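PDB 5IHS: endoglucanase, glycoside hydrolase family 5 protein, which catalyses the hydrolysis of internal beta-1,4-glucosidic bonds in cellulose, probably in the periplasm, as part of the use of crystalline cellulose. Local coordinates for residues A134-F139 with E176-K181; M143-G148 with R183-T188. All blocks are in the same frame, centred on the assembly; numbering follows the deposited sequence.

Contact 1. Residues A134-F139 with E176-K181; sequences AAAQRF and EGVITK
Gln137 meets Gly177, Val178 and Lys181 without a hydrogen bond passing between the two segments. Its CG lies 4.0 Å from Val178 CG2, and its aliphatic part lies against that of the lysine, with Gln137 CB 4.0 Å from Lys181 CG. The amide end then comes over the backbone of the second helix, where Gly177, having no side chain, lets it lie close: Gln137 NE2 sits 4.0 Å from Gly177 CA. Beyond CG the glutamine chain is extended (chi2 177°), which carries the amide this far across. Gln137 OE1 is 3.6 Å from Lys181 CE, a contact with the carbon next to the ammonium group.

The axes of the 134-139 and 176-181 segments pass 9.0 Å apart at 25°, the near-parallel pairing expected of consecutive outer helices in a (beta/alpha)8 barrel. On the barrel side, Ala136 CB reaches Val178 CG2 at 4.3 Å, a light apolar touch between two buried residues. Ala136 also rests on Tyr124 of strand 119-125, while Val178 packs on Val157 and on Phe140, one turn further along the first helix. Lys181 touches Ser141, whose OG is hydrogen-bonded to Gln137 O.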
# COMPACT_ATOMS: atom_id res chain seq x y z
N ALA A 134 11.49 -13.11 13.68
CA ALA A 134 10.99 -12.86 15.02
C ALA A 134 10.66 -11.38 15.20
O ALA A 134 9.65 -11.04 15.82
CB ALA A 134 12.01 -13.30 16.07
N ALA A 135 11.50 -10.50 14.66
CA ALA A 135 11.22 -9.07 14.75
C ALA A 135 9.91 -8.73 14.04
O ALA A 135 9.09 -7.95 14.55
CB ALA A 135 12.38 -8.28 14.16
N ALA A 136 9.69 -9.31 12.86
CA ALA A 136 8.48 -9.03 12.10
C ALA A 136 7.25 -9.57 12.81
O ALA A 136 6.20 -8.91 12.87
CB ALA A 136 8.60 -9.63 10.71
N GLN A 137 7.34 -10.79 13.35
CA GLN A 137 6.23 -11.38 14.07
C GLN A 137 5.88 -10.55 15.30
O GLN A 137 4.71 -10.36 15.61
CB GLN A 137 6.59 -12.82 14.47
CG GLN A 137 6.59 -13.78 13.29
CD GLN A 137 7.02 -15.18 13.69
OE1 GLN A 137 7.07 -15.52 14.88
NE2 GLN A 137 7.33 -16.00 12.70
N ARG A 138 6.90 -10.05 16.00
CA ARG A 138 6.65 -9.23 17.18
C ARG A 138 5.90 -7.96 16.80
O ARG A 138 4.91 -7.58 17.44
CB ARG A 138 7.99 -8.90 17.86
CG ARG A 138 7.87 -8.09 19.14
CD ARG A 138 9.19 -8.06 19.93
NE ARG A 138 10.30 -7.47 19.17
CZ ARG A 138 11.34 -8.13 18.67
NH1 ARG A 138 12.29 -7.48 18.01
NH2 ARG A 138 11.46 -9.45 18.82
N PHE A 139 6.38 -7.28 15.75
CA PHE A 139 5.74 -6.05 15.30
C PHE A 139 4.28 -6.28 14.92
O PHE A 139 3.38 -5.56 15.36
CB PHE A 139 6.50 -5.49 14.10
CG PHE A 139 5.81 -4.32 13.46
CD1 PHE A 139 5.77 -3.09 14.10
CD2 PHE A 139 5.18 -4.45 12.23
CE1 PHE A 139 5.12 -2.01 13.52
CE2 PHE A 139 4.53 -3.38 11.65
CZ PHE A 139 4.50 -2.15 12.30
N GLU A 176 3.53 -16.94 6.07
CA GLU A 176 2.66 -17.81 6.85
C GLU A 176 2.90 -17.65 8.35
O GLU A 176 1.95 -17.65 9.14
CB GLU A 176 2.84 -19.26 6.38
CG GLU A 176 2.19 -19.48 5.02
CD GLU A 176 2.46 -20.84 4.43
OE1 GLU A 176 3.55 -21.40 4.67
OE2 GLU A 176 1.56 -21.34 3.72
N GLY A 177 4.17 -17.52 8.77
CA GLY A 177 4.46 -17.31 10.18
C GLY A 177 3.88 -16.01 10.70
O GLY A 177 3.35 -15.96 11.81
N VAL A 178 4.00 -14.94 9.91
CA VAL A 178 3.45 -13.65 10.33
C VAL A 178 1.92 -13.67 10.32
O VAL A 178 1.27 -13.14 11.22
CB VAL A 178 4.02 -12.51 9.47
CG1 VAL A 178 3.36 -11.18 9.83
CG2 VAL A 178 5.53 -12.40 9.66
N ILE A 179 1.32 -14.27 9.29
CA ILE A 179 -0.14 -14.37 9.22
C ILE A 179 -0.69 -15.06 10.47
O ILE A 179 -1.69 -14.62 11.05
CB ILE A 179 -0.57 -15.07 7.92
CG1 ILE A 179 -0.26 -14.18 6.70
CG2 ILE A 179 -2.06 -15.42 7.95
CD1 ILE A 179 -0.29 -14.94 5.39
N THR A 180 -0.08 -16.18 10.87
CA THR A 180 -0.56 -16.87 12.06
C THR A 180 -0.55 -15.95 13.26
O THR A 180 -1.50 -15.94 14.06
CB THR A 180 0.29 -18.12 12.31
OG1 THR A 180 0.13 -19.01 11.20
CG2 THR A 180 -0.13 -18.82 13.59
N LYS A 181 0.51 -15.16 13.42
CA LYS A 181 0.59 -14.23 14.54
C LYS A 181 -0.50 -13.16 14.47
O LYS A 181 -1.13 -12.83 15.48
CB LYS A 181 1.98 -13.62 14.62
CG LYS A 181 3.07 -14.60 15.02
CD LYS A 181 3.02 -14.94 16.51
CE LYS A 181 4.15 -15.86 16.92
NZ LYS A 181 3.89 -17.23 16.47

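Contact 2. Residues M143-G148 with R183-T188; sequences MAKKYG and RVYDTT
Lys145 has CG anti to its own nitrogen (chi1 -174°) and stays extended to its end, whereas Tyr185 has CG anti to the carbonyl carbon; these torsions lay the lysine chain over the tyrosine ring. Lys145 CB stands 3.8 Å from the ring centroid of Tyr185, only 6° off the normal, a CH-pi contact over the face. CG and CD continue across the same ring, with Lys145 CD 3.9 Å from Tyr185 CZ. Val184 CG1 covers the opposite face, so the ring is held between two aliphatic groups. At the far end, a water accepts a hydrogen bond from Lys145 NZ and also lies next to Tyr185 OH; that second leg is unusually short, so the bridge is tentative.

Nearer the backbone, Ala144 CB meets Tyr185 CB at 4.0 Å, and Gly148 passes close to the second segment, its CA 3.7 Å from Asp186 CB. Gly148 O stands over the face of the Asp186 carboxylate, almost above CG. It is 3.3 Å from Asp186 OD2, but both oxygens are acceptors and no bond joins them. Instead, a second water donates to Gly148 O and accepts from Thr187 N. The Asp186 carboxylate is held from elsewhere: OD2 receives hydrogen bonds from Tyr155 OH, on strand 153-156, and from Asn189 ND2.

Arg183 steadies the turn that follows its helix. Its NH1 bonds Asp186 O at 3.0 Å with an N-H...O angle of 166°; the oxygen lies in the guanidinium plane. NH1 also reaches Asn189 O, and NH2 reaches Gln213 O. The contacts between 143-148 and 183-188 thus bring together the ends of two consecutive outer helices of the (beta/alpha)8 barrel, the TIM-barrel fold of this family, before the chain enters strands 153-156 and 191-193.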
# COMPACT_ATOMS: atom_id res chain seq x y z
N MET A 143 0.71 -4.86 16.53
CA MET A 143 -0.27 -4.09 15.77
C MET A 143 -1.62 -4.77 15.77
O MET A 143 -2.66 -4.11 15.94
CB MET A 143 0.23 -3.86 14.34
CG MET A 143 1.49 -2.99 14.21
SD MET A 143 1.30 -1.32 14.86
CE MET A 143 2.05 -1.55 16.43
N ALA A 144 -1.64 -6.09 15.58
CA ALA A 144 -2.90 -6.82 15.55
C ALA A 144 -3.57 -6.83 16.92
O ALA A 144 -4.79 -6.73 17.02
CB ALA A 144 -2.64 -8.24 15.06
N LYS A 145 -2.79 -6.94 18.00
CA LYS A 145 -3.40 -6.90 19.32
C LYS A 145 -4.06 -5.54 19.57
O LYS A 145 -5.15 -5.46 20.15
CB LYS A 145 -2.36 -7.21 20.40
CG LYS A 145 -2.97 -7.33 21.80
CD LYS A 145 -1.96 -7.81 22.84
CE LYS A 145 -2.62 -8.00 24.21
NZ LYS A 145 -1.69 -8.46 25.28
N LYS A 146 -3.41 -4.46 19.14
CA LYS A 146 -3.95 -3.14 19.40
C LYS A 146 -5.12 -2.81 18.48
O LYS A 146 -6.13 -2.25 18.93
CB LYS A 146 -2.86 -2.09 19.25
CG LYS A 146 -3.35 -0.67 19.52
CD LYS A 146 -2.21 0.31 19.69
CE LYS A 146 -2.70 1.71 20.11
NZ LYS A 146 -1.62 2.71 20.01
N TYR A 147 -5.01 -3.13 17.20
CA TYR A 147 -5.96 -2.66 16.20
C TYR A 147 -6.83 -3.77 15.62
O TYR A 147 -7.60 -3.51 14.69
CB TYR A 147 -5.19 -1.95 15.08
CG TYR A 147 -4.44 -0.71 15.53
CD1 TYR A 147 -5.12 0.43 15.91
CD2 TYR A 147 -3.06 -0.68 15.57
CE1 TYR A 147 -4.45 1.57 16.30
CE2 TYR A 147 -2.37 0.45 15.96
CZ TYR A 147 -3.07 1.58 16.34
OH TYR A 147 -2.37 2.71 16.73
N GLY A 148 -6.76 -4.98 16.17
CA GLY A 148 -7.37 -6.13 15.53
C GLY A 148 -8.86 -6.04 15.29
O GLY A 148 -9.37 -6.62 14.33
N ARG A 183 -3.41 -13.39 13.01
CA ARG A 183 -4.71 -14.02 13.14
C ARG A 183 -5.04 -14.43 14.58
O ARG A 183 -6.21 -14.71 14.87
CB ARG A 183 -4.82 -15.19 12.16
CG ARG A 183 -4.83 -14.76 10.69
CD ARG A 183 -6.14 -14.09 10.33
NE ARG A 183 -6.21 -13.70 8.92
CZ ARG A 183 -6.46 -12.48 8.44
NH1 ARG A 183 -6.64 -11.44 9.26
NH2 ARG A 183 -6.51 -12.30 7.12
N VAL A 184 -4.06 -14.44 15.49
CA VAL A 184 -4.38 -14.61 16.91
C VAL A 184 -5.33 -13.52 17.37
O VAL A 184 -6.25 -13.76 18.16
CB VAL A 184 -3.09 -14.58 17.76
CG1 VAL A 184 -3.40 -14.54 19.26
CG2 VAL A 184 -2.19 -15.76 17.45
N TYR A 185 -5.12 -12.29 16.89
CA TYR A 185 -5.82 -11.11 17.38
C TYR A 185 -6.73 -10.45 16.36
O TYR A 185 -7.61 -9.69 16.75
CB TYR A 185 -4.80 -10.05 17.84
CG TYR A 185 -3.95 -10.49 18.98
CD1 TYR A 185 -4.48 -10.60 20.26
CD2 TYR A 185 -2.60 -10.78 18.81
CE1 TYR A 185 -3.71 -11.01 21.32
CE2 TYR A 185 -1.82 -11.20 19.88
CZ TYR A 185 -2.38 -11.31 21.13
OH TYR A 185 -1.63 -11.72 22.21
N ASP A 186 -6.51 -10.68 15.07
CA ASP A 186 -7.26 -10.00 14.02
C ASP A 186 -7.69 -11.08 13.04
O ASP A 186 -6.90 -11.54 12.22
CB ASP A 186 -6.41 -8.94 13.33
CG ASP A 186 -7.20 -8.12 12.35
OD1 ASP A 186 -8.17 -8.66 11.76
OD2 ASP A 186 -6.85 -6.92 12.17
N THR A 187 -8.95 -11.49 13.15
CA THR A 187 -9.36 -12.71 12.46
C THR A 187 -9.62 -12.50 10.98
O THR A 187 -9.44 -13.45 10.20
CB THR A 187 -10.57 -13.34 13.13
OG1 THR A 187 -11.69 -12.45 13.06
CG2 THR A 187 -10.28 -13.62 14.59
N THR A 188 -10.03 -11.30 10.54
CA THR A 188 -10.45 -11.15 9.14
C THR A 188 -9.85 -10.00 8.34
O THR A 188 -10.04 -10.00 7.12
CB THR A 188 -11.98 -11.04 9.02
OG1 THR A 188 -12.43 -9.84 9.65
CG2 THR A 188 -12.67 -12.25 9.64
O HOH W 1 -1.50 -11.36 24.70
O HOH W 2 -10.62 -9.34 14.64

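Overall arrangement
From the N terminus, strand 119-125 leads into helix 133-147, which supplies 134-139, with 143-148 at its end. The chain next runs through strand 153-156 of the barrel and returns along helix 167-185. There 176-181 closes contact 1 across 36 intervening residues, and 183-188, where that helix gives way to a loop, closes contact 2 across 34. The segments alternate along the chain, so the two closures cross and neither nests in the other, as the near-parallel course of the helices requires. The centres of contact 1 and contact 2 lie about 12 Å apart. Contact 1 sets the start of helix 133-147 against the second half of helix 167-185, and contact 2 pairs their C-terminal ends, outside the parallel barrel.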